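Local atomic coordinates of ABC-type phosphate transport system, periplasmic component (Lactobacillus brevis, PDB entry 4ECF), a protein that probably binds phosphate outside the cell membrane as the solute-binding component of the PstSACB ABC transporter for phosphate import. Residues Q72-P85 / W202-P216. Sequence-based numbering, arbitrary orientation.
Sequences QLVDHRVAVVGITP and WRIWSYEHLYTKGHP. With EDO (1,2-ethanediol), chain F; EDO (1,2-ethanediol), chain L.
D75 reaches H209 because its CG stands anti to the backbone N (chi1 -165°), and R77 bends at chi3 (-79°) to bring its guanidinium onto the ring of Y207. H209 ND1 donates straight to D75 OD1 at 2.7 Å, in the imidazole plane, on the oxygen's syn side but 22° out of the carboxylate plane. The same OD1 sits over one face of Y211, offset toward the rim, with carboxylate and ring almost parallel; A62 N holds the Y211 hydroxyl. R77 stands its guanidinium nearly upright on Y207, NH1 over the ring centre and CZ 4.5 Å from the centroid, a cation-pi contact; W205 CZ3 covers the opposite face. V80 splits its methyls, CG1 against W205 CE3 and CG2 against Y207 CD1, each at 3.6 Å. Where the strand breaks between D75 and R77, H76 ND1 donates to L210 O at 2.8 Å, bridging the ladder. At the far end W202 meets I83 edge-on: NE1 donates to I83 O at 2.9 Å, and CZ2 packs on P85 CD. A leucine in place of W202 would probably leave I83 O without this indole donor and open a gap beside P85. Backbone bonds such as V74 N to T212 O (2.8 Å) and V81 N to S206 O (2.9 Å) tie the strands on both sides of this break and of a beta bulge, V78 and A79 opposite E208. This antiparallel pair, 73-87 with 205-213, running between the two lobes, fits the paired crossover strands that form the hinge in type II periplasmic binding proteins.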
ATOM      1  N   GLN A  72      10.597 -13.499  15.611  1.00 27.86           N
ATOM      2  CA  GLN A  72       9.745 -14.668  15.650  1.00 29.73           C
ATOM      3  C   GLN A  72       8.886 -14.808  14.362  1.00 23.96           C
ATOM      4  O   GLN A  72       8.188 -15.808  14.172  1.00 25.08           O
ATOM      5  CB  GLN A  72       8.904 -14.718  16.939  1.00 47.59           C
ATOM      6  CG  GLN A  72       7.799 -13.680  17.077  1.00 60.21           C
ATOM      7  CD  GLN A  72       6.816 -13.983  18.223  1.00 74.66           C
ATOM      8  OE1 GLN A  72       5.593 -14.074  18.014  1.00 60.76           O
ATOM      9  NE2 GLN A  72       7.349 -14.143  19.433  1.00 79.27           N
ATOM     10  N   LEU A  73       8.971 -13.816  13.480  1.00 21.35           N
ATOM     11  CA  LEU A  73       8.247 -13.851  12.232  1.00 19.85           C
ATOM     12  C   LEU A  73       9.196 -14.189  11.117  1.00 21.71           C
ATOM     13  O   LEU A  73      10.406 -13.971  11.223  1.00 24.85           O
ATOM     14  CB  LEU A  73       7.567 -12.512  11.963  1.00 21.18           C
ATOM     15  CG  LEU A  73       6.619 -12.008  13.054  1.00 21.24           C
ATOM     16  CD1 LEU A  73       6.015 -10.634  12.709  1.00 19.91           C
ATOM     17  CD2 LEU A  73       5.544 -13.041  13.310  1.00 18.63           C
ATOM     18  N   VAL A  74       8.631 -14.739  10.042  1.00 18.56           N
ATOM     19  CA  VAL A  74       9.374 -15.040   8.820  1.00 17.37           C
ATOM     20  C   VAL A  74       8.781 -14.232   7.657  1.00 17.44           C
ATOM     21  O   VAL A  74       7.606 -14.358   7.330  1.00 19.10           O
ATOM     22  CB  VAL A  74       9.379 -16.527   8.463  1.00 20.75           C
ATOM     23  CG1 VAL A  74      10.158 -16.786   7.181  1.00 20.53           C
ATOM     24  CG2 VAL A  74       9.990 -17.334   9.625  1.00 18.66           C
ATOM     25  N   ASP A  75       9.626 -13.408   7.057  1.00 16.78           N
ATOM     26  CA  ASP A  75       9.285 -12.548   5.940  1.00 17.32           C
ATOM     27  C   ASP A  75       9.177 -13.318   4.628  1.00 16.89           C
ATOM     28  O   ASP A  75       9.928 -14.280   4.388  1.00 18.38           O
ATOM     29  CB  ASP A  75      10.356 -11.430   5.834  1.00 19.04           C
ATOM     30  CG  ASP A  75       9.928 -10.280   4.940  1.00 23.93           C
ATOM     31  OD1 ASP A  75       8.722 -10.196   4.639  1.00 18.80           O
ATOM     32  OD2 ASP A  75      10.801  -9.467   4.554  1.00 24.55           O
ATOM     33  N   HIS A  76       8.254 -12.890   3.784  1.00 16.06           N
ATOM     34  CA  HIS A  76       8.174 -13.361   2.391  1.00 17.45           C
ATOM     35  C   HIS A  76       7.733 -12.199   1.566  1.00 18.04           C
ATOM     36  O   HIS A  76       6.616 -11.708   1.726  1.00 19.63           O
ATOM     37  CB  HIS A  76       7.179 -14.502   2.201  1.00 16.49           C
ATOM     38  CG  HIS A  76       7.351 -15.655   3.172  1.00 15.79           C
ATOM     39  ND1 HIS A  76       6.828 -15.647   4.427  1.00 17.50           N
ATOM     40  CD2 HIS A  76       8.026 -16.846   3.022  1.00 17.70           C
ATOM     41  CE1 HIS A  76       7.146 -16.804   5.045  1.00 16.10           C
ATOM     42  NE2 HIS A  76       7.881 -17.548   4.182  1.00 17.05           N
ATOM     43  N   ARG A  77       8.633 -11.642   0.785  1.00 16.80           N
ATOM     44  CA  ARG A  77       8.265 -10.518  -0.085  1.00 16.23           C
ATOM     45  C   ARG A  77       7.694 -11.019  -1.399  1.00 16.98           C
ATOM     46  O   ARG A  77       8.218 -11.995  -1.966  1.00 17.93           O
ATOM     47  CB  ARG A  77       9.433  -9.552  -0.279  1.00 16.35           C
ATOM     48  CG  ARG A  77       9.612  -8.599   0.885  1.00 19.79           C
ATOM     49  CD  ARG A  77      10.732  -7.605   0.654  1.00 19.49           C
ATOM     50  NE  ARG A  77      12.061  -8.185   0.886  1.00 20.01           N
ATOM     51  CZ  ARG A  77      13.179  -7.500   0.713  1.00 19.54           C
ATOM     52  NH1 ARG A  77      13.128  -6.257   0.248  1.00 21.02           N
ATOM     53  NH2 ARG A  77      14.343  -8.055   0.984  1.00 20.16           N
ATOM     54  N   VAL A  78       6.627 -10.377  -1.890  1.00 16.39           N
ATOM     55  CA  VAL A  78       5.869 -10.886  -3.028  1.00 14.85           C
ATOM     56  C   VAL A  78       5.637  -9.870  -4.127  1.00 17.01           C
ATOM     57  O   VAL A  78       5.230 -10.224  -5.219  1.00 19.58           O
ATOM     58  CB  VAL A  78       4.528 -11.483  -2.540  1.00 14.31           C
ATOM     59  CG1 VAL A  78       4.762 -12.593  -1.513  1.00 16.47           C
ATOM     60  CG2 VAL A  78       3.554 -10.427  -1.993  1.00 16.15           C
ATOM     61  N   ALA A  79       5.906  -8.599  -3.845  1.00 17.60           N
ATOM     62  CA  ALA A  79       5.542  -7.540  -4.793  1.00 16.48           C
ATOM     63  C   ALA A  79       6.085  -6.221  -4.259  1.00 16.87           C
ATOM     64  O   ALA A  79       6.525  -6.141  -3.102  1.00 17.02           O
ATOM     65  CB  ALA A  79       4.024  -7.457  -4.935  1.00 18.30           C
ATOM     66  N   VAL A  80       6.097  -5.224  -5.137  1.00 16.99           N
ATOM     67  CA  VAL A  80       6.254  -3.811  -4.753  1.00 17.12           C
ATOM     68  C   VAL A  80       4.926  -3.142  -5.113  1.00 15.10           C
ATOM     69  O   VAL A  80       4.295  -3.445  -6.148  1.00 17.71           O
ATOM     70  CB  VAL A  80       7.444  -3.149  -5.471  1.00 18.80           C
ATOM     71  CG1 VAL A  80       7.354  -1.619  -5.391  1.00 18.65           C
ATOM     72  CG2 VAL A  80       8.754  -3.737  -4.925  1.00 18.78           C
ATOM     73  N   VAL A  81       4.455  -2.258  -4.251  1.00 15.92           N
ATOM     74  CA  VAL A  81       3.250  -1.435  -4.496  1.00 19.98           C
ATOM     75  C   VAL A  81       3.626   0.050  -4.503  1.00 18.57           C
ATOM     76  O   VAL A  81       4.339   0.526  -3.608  1.00 17.30           O
ATOM     77  CB  VAL A  81       2.150  -1.751  -3.460  1.00 21.20           C
ATOM     78  CG1 VAL A  81       2.555  -1.258  -2.055  1.00 22.28           C
ATOM     79  CG2 VAL A  81       0.799  -1.231  -3.924  1.00 25.65           C
ATOM     80  N   GLY A  82       3.159   0.763  -5.525  1.00 18.28           N
ATOM     81  CA  GLY A  82       3.246   2.206  -5.579  1.00 19.21           C
ATOM     82  C   GLY A  82       2.104   2.840  -4.812  1.00 18.47           C
ATOM     83  O   GLY A  82       1.000   2.264  -4.712  1.00 17.46           O
ATOM     84  N   ILE A  83       2.395   3.985  -4.221  1.00 16.82           N
ATOM     85  CA  ILE A  83       1.400   4.809  -3.503  1.00 17.39           C
ATOM     86  C   ILE A  83       1.366   6.188  -4.146  1.00 18.07           C
ATOM     87  O   ILE A  83       2.426   6.808  -4.425  1.00 17.77           O
ATOM     88  CB  ILE A  83       1.750   4.905  -2.013  1.00 17.96           C
ATOM     89  CG1 ILE A  83       1.650   3.519  -1.368  1.00 22.88           C
ATOM     90  CG2 ILE A  83       0.863   5.963  -1.278  1.00 18.24           C
ATOM     91  CD1 ILE A  83       2.488   3.415  -0.118  1.00 25.48           C
ATOM     92  N   THR A  84       0.153   6.684  -4.349  1.00 19.22           N
ATOM     93  CA  THR A  84      -0.044   7.981  -4.999  1.00 17.48           C
ATOM     94  C   THR A  84      -1.038   8.860  -4.229  1.00 17.77           C
ATOM     95  O   THR A  84      -2.019   8.367  -3.680  1.00 17.62           O
ATOM     96  CB  THR A  84      -0.514   7.851  -6.439  1.00 17.60           C
ATOM     97  OG1 THR A  84      -0.599   9.156  -7.044  1.00 18.94           O
ATOM     98  CG2 THR A  84      -1.860   7.182  -6.567  1.00 19.42           C
ATOM     99  N   PRO A  85      -0.746  10.158  -4.152  1.00 17.31           N
ATOM    100  CA  PRO A  85      -1.825  11.072  -3.732  1.00 17.07           C
ATOM    101  C   PRO A  85      -2.966  11.004  -4.729  1.00 17.60           C
ATOM    102  O   PRO A  85      -2.767  10.749  -5.935  1.00 18.06           O
ATOM    103  CB  PRO A  85      -1.183  12.455  -3.781  1.00 19.23           C
ATOM    104  CG  PRO A  85       0.243  12.279  -4.115  1.00 20.51           C
ATOM    105  CD  PRO A  85       0.438  10.892  -4.631  1.00 18.28           C
ATOM    106  N   TRP A 202       9.817   7.820  -9.067  1.00 19.43           N
ATOM    107  CA  TRP A 202       8.685   7.933  -8.154  1.00 17.56           C
ATOM    108  C   TRP A 202       9.098   7.215  -6.865  1.00 16.43           C
ATOM    109  O   TRP A 202       9.395   6.015  -6.899  1.00 19.35           O
ATOM    110  CB  TRP A 202       7.451   7.222  -8.758  1.00 18.12           C
ATOM    111  CG  TRP A 202       6.258   7.411  -7.855  1.00 16.73           C
ATOM    112  CD1 TRP A 202       5.847   6.581  -6.802  1.00 16.62           C
ATOM    113  CD2 TRP A 202       5.350   8.538  -7.826  1.00 17.19           C
ATOM    114  NE1 TRP A 202       4.752   7.124  -6.167  1.00 16.74           N
ATOM    115  CE2 TRP A 202       4.387   8.277  -6.774  1.00 15.81           C
ATOM    116  CE3 TRP A 202       5.181   9.670  -8.613  1.00 16.28           C
ATOM    117  CZ2 TRP A 202       3.375   9.186  -6.451  1.00 14.46           C
ATOM    118  CZ3 TRP A 202       4.145  10.543  -8.299  1.00 16.11           C
ATOM    119  CH2 TRP A 202       3.251  10.287  -7.255  1.00 14.56           C
ATOM    120  N   ARG A 203       9.235   7.952  -5.772  1.00 17.03           N
ATOM    121  CA  ARG A 203       9.849   7.434  -4.542  1.00 18.90           C
ATOM    122  C   ARG A 203       8.863   6.781  -3.590  1.00 18.45           C
ATOM    123  O   ARG A 203       9.275   6.120  -2.606  1.00 17.20           O
ATOM    124  CB  ARG A 203      10.547   8.571  -3.796  1.00 19.35           C
ATOM    125  CG  ARG A 203      11.784   9.102  -4.531  1.00 25.72           C
ATOM    126  CD  ARG A 203      12.475  10.220  -3.752  1.00 39.24           C
ATOM    127  NE  ARG A 203      13.028   9.773  -2.455  1.00 55.17           N
ATOM    128  CZ  ARG A 203      12.559  10.093  -1.241  1.00 57.24           C
ATOM    129  NH1 ARG A 203      11.491  10.875  -1.088  1.00 58.00           N
ATOM    130  NH2 ARG A 203      13.173   9.625  -0.162  1.00 53.44           N
ATOM    131  N   ILE A 204       7.583   7.013  -3.795  1.00 18.41           N
ATOM    132  CA  ILE A 204       6.567   6.540  -2.812  1.00 16.52           C
ATOM    133  C   ILE A 204       6.071   5.134  -3.205  1.00 16.66           C
ATOM    134  O   ILE A 204       5.176   4.986  -4.032  1.00 16.22           O
ATOM    135  CB  ILE A 204       5.369   7.519  -2.652  1.00 17.50           C
ATOM    136  CG1 ILE A 204       5.779   8.993  -2.780  1.00 18.48           C
ATOM    137  CG2 ILE A 204       4.690   7.210  -1.323  1.00 17.31           C
ATOM    138  CD1 ILE A 204       4.578   9.922  -2.663  1.00 16.90           C
ATOM    139  N   TRP A 205       6.667   4.110  -2.570  1.00 18.28           N
ATOM    140  CA  TRP A 205       6.412   2.716  -2.880  1.00 17.93           C
ATOM    141  C   TRP A 205       6.933   1.931  -1.714  1.00 18.46           C
ATOM    142  O   TRP A 205       7.788   2.420  -0.928  1.00 15.29           O
ATOM    143  CB  TRP A 205       7.042   2.256  -4.195  1.00 17.16           C
ATOM    144  CG  TRP A 205       8.531   2.432  -4.294  1.00 16.96           C
ATOM    145  CD1 TRP A 205       9.223   3.449  -4.924  1.00 18.09           C
ATOM    146  CD2 TRP A 205       9.529   1.484  -3.857  1.00 18.50           C
ATOM    147  NE1 TRP A 205      10.573   3.233  -4.853  1.00 18.36           N
ATOM    148  CE2 TRP A 205      10.829   2.061  -4.212  1.00 20.11           C
ATOM    149  CE3 TRP A 205       9.489   0.270  -3.160  1.00 17.95           C
ATOM    150  CZ2 TRP A 205      12.017   1.412  -3.930  1.00 20.73           C
ATOM    151  CZ3 TRP A 205      10.711  -0.375  -2.894  1.00 21.35           C
ATOM    152  CH2 TRP A 205      11.941   0.201  -3.268  1.00 19.50           C
ATOM    153  N   SER A 206       6.450   0.713  -1.566  1.00 17.39           N
ATOM    154  CA  SER A 206       7.027  -0.194  -0.564  1.00 19.06           C
ATOM    155  C   SER A 206       7.008  -1.636  -1.054  1.00 17.08           C
ATOM    156  O   SER A 206       6.312  -1.958  -2.008  1.00 17.79           O
ATOM    157  CB  SER A 206       6.311  -0.104   0.784  1.00 21.43           C
ATOM    158  OG  SER A 206       5.035  -0.729   0.737  1.00 23.73           O
ATOM    159  N   TYR A 207       7.722  -2.495  -0.331  1.00 19.22           N
ATOM    160  CA  TYR A 207       7.656  -3.925  -0.563  1.00 17.88           C
ATOM    161  C   TYR A 207       6.393  -4.448   0.130  1.00 17.16           C
ATOM    162  O   TYR A 207       5.968  -3.917   1.153  1.00 20.31           O
ATOM    163  CB  TYR A 207       8.896  -4.661  -0.017  1.00 18.90           C
ATOM    164  CG  TYR A 207      10.194  -4.232  -0.684  1.00 18.27           C
ATOM    165  CD1 TYR A 207      10.545  -4.681  -1.958  1.00 18.50           C
ATOM    166  CD2 TYR A 207      11.065  -3.369  -0.026  1.00 18.02           C
ATOM    167  CE1 TYR A 207      11.745  -4.267  -2.565  1.00 18.71           C
ATOM    168  CE2 TYR A 207      12.253  -2.949  -0.630  1.00 20.75           C
ATOM    169  CZ  TYR A 207      12.592  -3.442  -1.900  1.00 21.19           C
ATOM    170  OH  TYR A 207      13.788  -3.029  -2.517  1.00 21.62           O
ATOM    171  N   GLU A 208       5.782  -5.436  -0.502  1.00 16.89           N
ATOM    172  CA  GLU A 208       4.621  -6.173   0.038  1.00 17.32           C
ATOM    173  C   GLU A 208       5.075  -7.481   0.631  1.00 17.26           C
ATOM    174  O   GLU A 208       5.815  -8.260  -0.019  1.00 17.19           O
ATOM    175  CB  GLU A 208       3.608  -6.446  -1.059  1.00 19.07           C
ATOM    176  CG  GLU A 208       2.993  -5.190  -1.669  1.00 19.38           C
ATOM    177  CD  GLU A 208       2.016  -4.479  -0.761  1.00 20.89           C
ATOM    178  OE1 GLU A 208       2.396  -4.142   0.396  1.00 19.83           O
ATOM    179  OE2 GLU A 208       0.886  -4.262  -1.238  1.00 20.34           O
ATOM    180  N   HIS A 209       4.609  -7.758   1.862  1.00 16.75           N
ATOM    181  CA  HIS A 209       5.096  -8.880   2.676  1.00 15.72           C
ATOM    182  C   HIS A 209       3.967  -9.804   3.090  1.00 15.57           C
ATOM    183  O   HIS A 209       2.879  -9.317   3.495  1.00 15.93           O
ATOM    184  CB  HIS A 209       5.709  -8.365   3.962  1.00 15.39           C
ATOM    185  CG  HIS A 209       6.817  -7.379   3.790  1.00 17.34           C
ATOM    186  ND1 HIS A 209       8.112  -7.685   4.031  1.00 18.78           N
ATOM    187  CD2 HIS A 209       6.760  -6.027   3.551  1.00 18.84           C
ATOM    188  CE1 HIS A 209       8.872  -6.554   3.899  1.00 17.71           C
ATOM    189  NE2 HIS A 209       8.033  -5.540   3.580  1.00 17.86           N
ATOM    190  N   LEU A 210       4.214 -11.108   3.024  1.00 16.96           N
ATOM    191  CA  LEU A 210       3.304 -12.128   3.605  1.00 13.28           C
ATOM    192  C   LEU A 210       4.065 -12.744   4.777  1.00 15.42           C
ATOM    193  O   LEU A 210       4.916 -13.586   4.564  1.00 15.31           O
ATOM    194  CB  LEU A 210       2.911 -13.185   2.585  1.00 14.81           C
ATOM    195  CG  LEU A 210       2.168 -12.696   1.326  1.00 15.39           C
ATOM    196  CD1 LEU A 210       1.801 -13.859   0.430  1.00 16.85           C
ATOM    197  CD2 LEU A 210       0.932 -11.895   1.688  1.00 16.63           C
ATOM    198  N   TYR A 211       3.915 -12.213   5.969  1.00 15.32           N
ATOM    199  CA  TYR A 211       4.570 -12.737   7.141  1.00 14.74           C
ATOM    200  C   TYR A 211       3.885 -13.953   7.705  1.00 13.66           C
ATOM    201  O   TYR A 211       2.639 -13.998   7.785  1.00 16.24           O
ATOM    202  CB  TYR A 211       4.593 -11.642   8.234  1.00 14.77           C
ATOM    203  CG  TYR A 211       5.779 -10.692   8.109  1.00 15.64           C
ATOM    204  CD1 TYR A 211       7.063 -11.084   8.525  1.00 17.30           C
ATOM    205  CD2 TYR A 211       5.640  -9.440   7.510  1.00 16.18           C
ATOM    206  CE1 TYR A 211       8.142 -10.211   8.414  1.00 17.69           C
ATOM    207  CE2 TYR A 211       6.729  -8.555   7.395  1.00 18.15           C
ATOM    208  CZ  TYR A 211       7.969  -8.941   7.810  1.00 17.59           C
ATOM    209  OH  TYR A 211       9.054  -8.065   7.705  1.00 18.41           O
ATOM    210  N   THR A 212       4.721 -14.878   8.188  1.00 15.87           N
ATOM    211  CA  THR A 212       4.276 -16.052   8.961  1.00 15.55           C
ATOM    212  C   THR A 212       4.958 -16.104  10.330  1.00 14.85           C
ATOM    213  O   THR A 212       5.972 -15.454  10.565  1.00 16.76           O
ATOM    214  CB  THR A 212       4.503 -17.356   8.181  1.00 17.55           C
ATOM    215  OG1 THR A 212       5.904 -17.544   7.967  1.00 16.73           O
ATOM    216  CG2 THR A 212       3.697 -17.335   6.807  1.00 16.26           C
ATOM    217  N   LYS A 213       4.313 -16.809  11.258  1.00 16.46           N
ATOM    218  CA  LYS A 213       4.892 -17.077  12.590  1.00 17.19           C
ATOM    219  C   LYS A 213       5.600 -18.393  12.516  1.00 17.62           C
ATOM    220  O   LYS A 213       4.970 -19.460  12.448  1.00 20.09           O
ATOM    221  CB  LYS A 213       3.813 -17.108  13.665  1.00 21.37           C
ATOM    222  CG  LYS A 213       4.400 -17.073  15.099  1.00 22.24           C
ATOM    223  CD  LYS A 213       3.325 -16.804  16.135  1.00 27.69           C
ATOM    224  CE  LYS A 213       3.940 -16.921  17.528  1.00 32.11           C
ATOM    225  NZ  LYS A 213       3.199 -16.151  18.554  1.00 37.72           N
ATOM    226  N   GLY A 214       6.918 -18.309  12.453  1.00 17.81           N
ATOM    227  CA  GLY A 214       7.770 -19.459  12.149  1.00 18.16           C
ATOM    228  C   GLY A 214       7.746 -19.761  10.686  1.00 17.15           C
ATOM    229  O   GLY A 214       7.052 -19.092   9.902  1.00 18.89           O
ATOM    230  N   HIS A 215       8.532 -20.769  10.280  1.00 16.96           N
ATOM    231  CA  HIS A 215       8.514 -21.188   8.909  1.00 17.79           C
ATOM    232  C   HIS A 215       7.210 -21.911   8.660  1.00 18.77           C
ATOM    233  O   HIS A 215       6.778 -22.761   9.452  1.00 19.82           O
ATOM    234  CB  HIS A 215       9.750 -22.046   8.554  1.00 15.97           C
ATOM    235  CG  HIS A 215      11.078 -21.356   8.881  1.00 18.07           C
ATOM    236  ND1 HIS A 215      11.694 -20.500   8.031  1.00 20.51           N
ATOM    237  CD2 HIS A 215      11.820 -21.331  10.060  1.00 20.51           C
ATOM    238  CE1 HIS A 215      12.808 -20.006   8.605  1.00 23.07           C
ATOM    239  NE2 HIS A 215      12.889 -20.489   9.852  1.00 22.60           N
ATOM    240  N   PRO A 216       6.536 -21.575   7.572  1.00 17.96           N
ATOM    241  CA  PRO A 216       5.197 -22.150   7.362  1.00 18.29           C
ATOM    242  C   PRO A 216       5.186 -23.577   6.805  1.00 18.83           C
ATOM    243  O   PRO A 216       6.176 -24.031   6.234  1.00 20.25           O
ATOM    244  CB  PRO A 216       4.593 -21.214   6.305  1.00 19.88           C
ATOM    245  CG  PRO A 216       5.764 -20.778   5.539  1.00 21.01           C
ATOM    246  CD  PRO A 216       6.859 -20.557   6.551  1.00 19.78           C
TER
HETATM  247  C1  EDO F 304       8.166  12.244  -7.335  1.00 16.95           C
HETATM  248  O1  EDO F 304       9.171  13.185  -6.893  1.00 19.30           O
HETATM  249  C2  EDO F 304       7.537  11.442  -6.200  1.00 18.44           C
HETATM  250  O2  EDO F 304       8.493  10.688  -5.458  1.00 19.66           O
HETATM  251  C1  EDO L 310       9.944  13.520   0.041  1.00 36.34           C
HETATM  252  O1  EDO L 310       9.952  12.547   1.118  1.00 31.46           O
HETATM  253  C2  EDO L 310      11.366  13.841  -0.435  1.00 43.97           C
HETATM  254  O2  EDO L 310      11.811  15.153  -0.039  1.00 51.30           O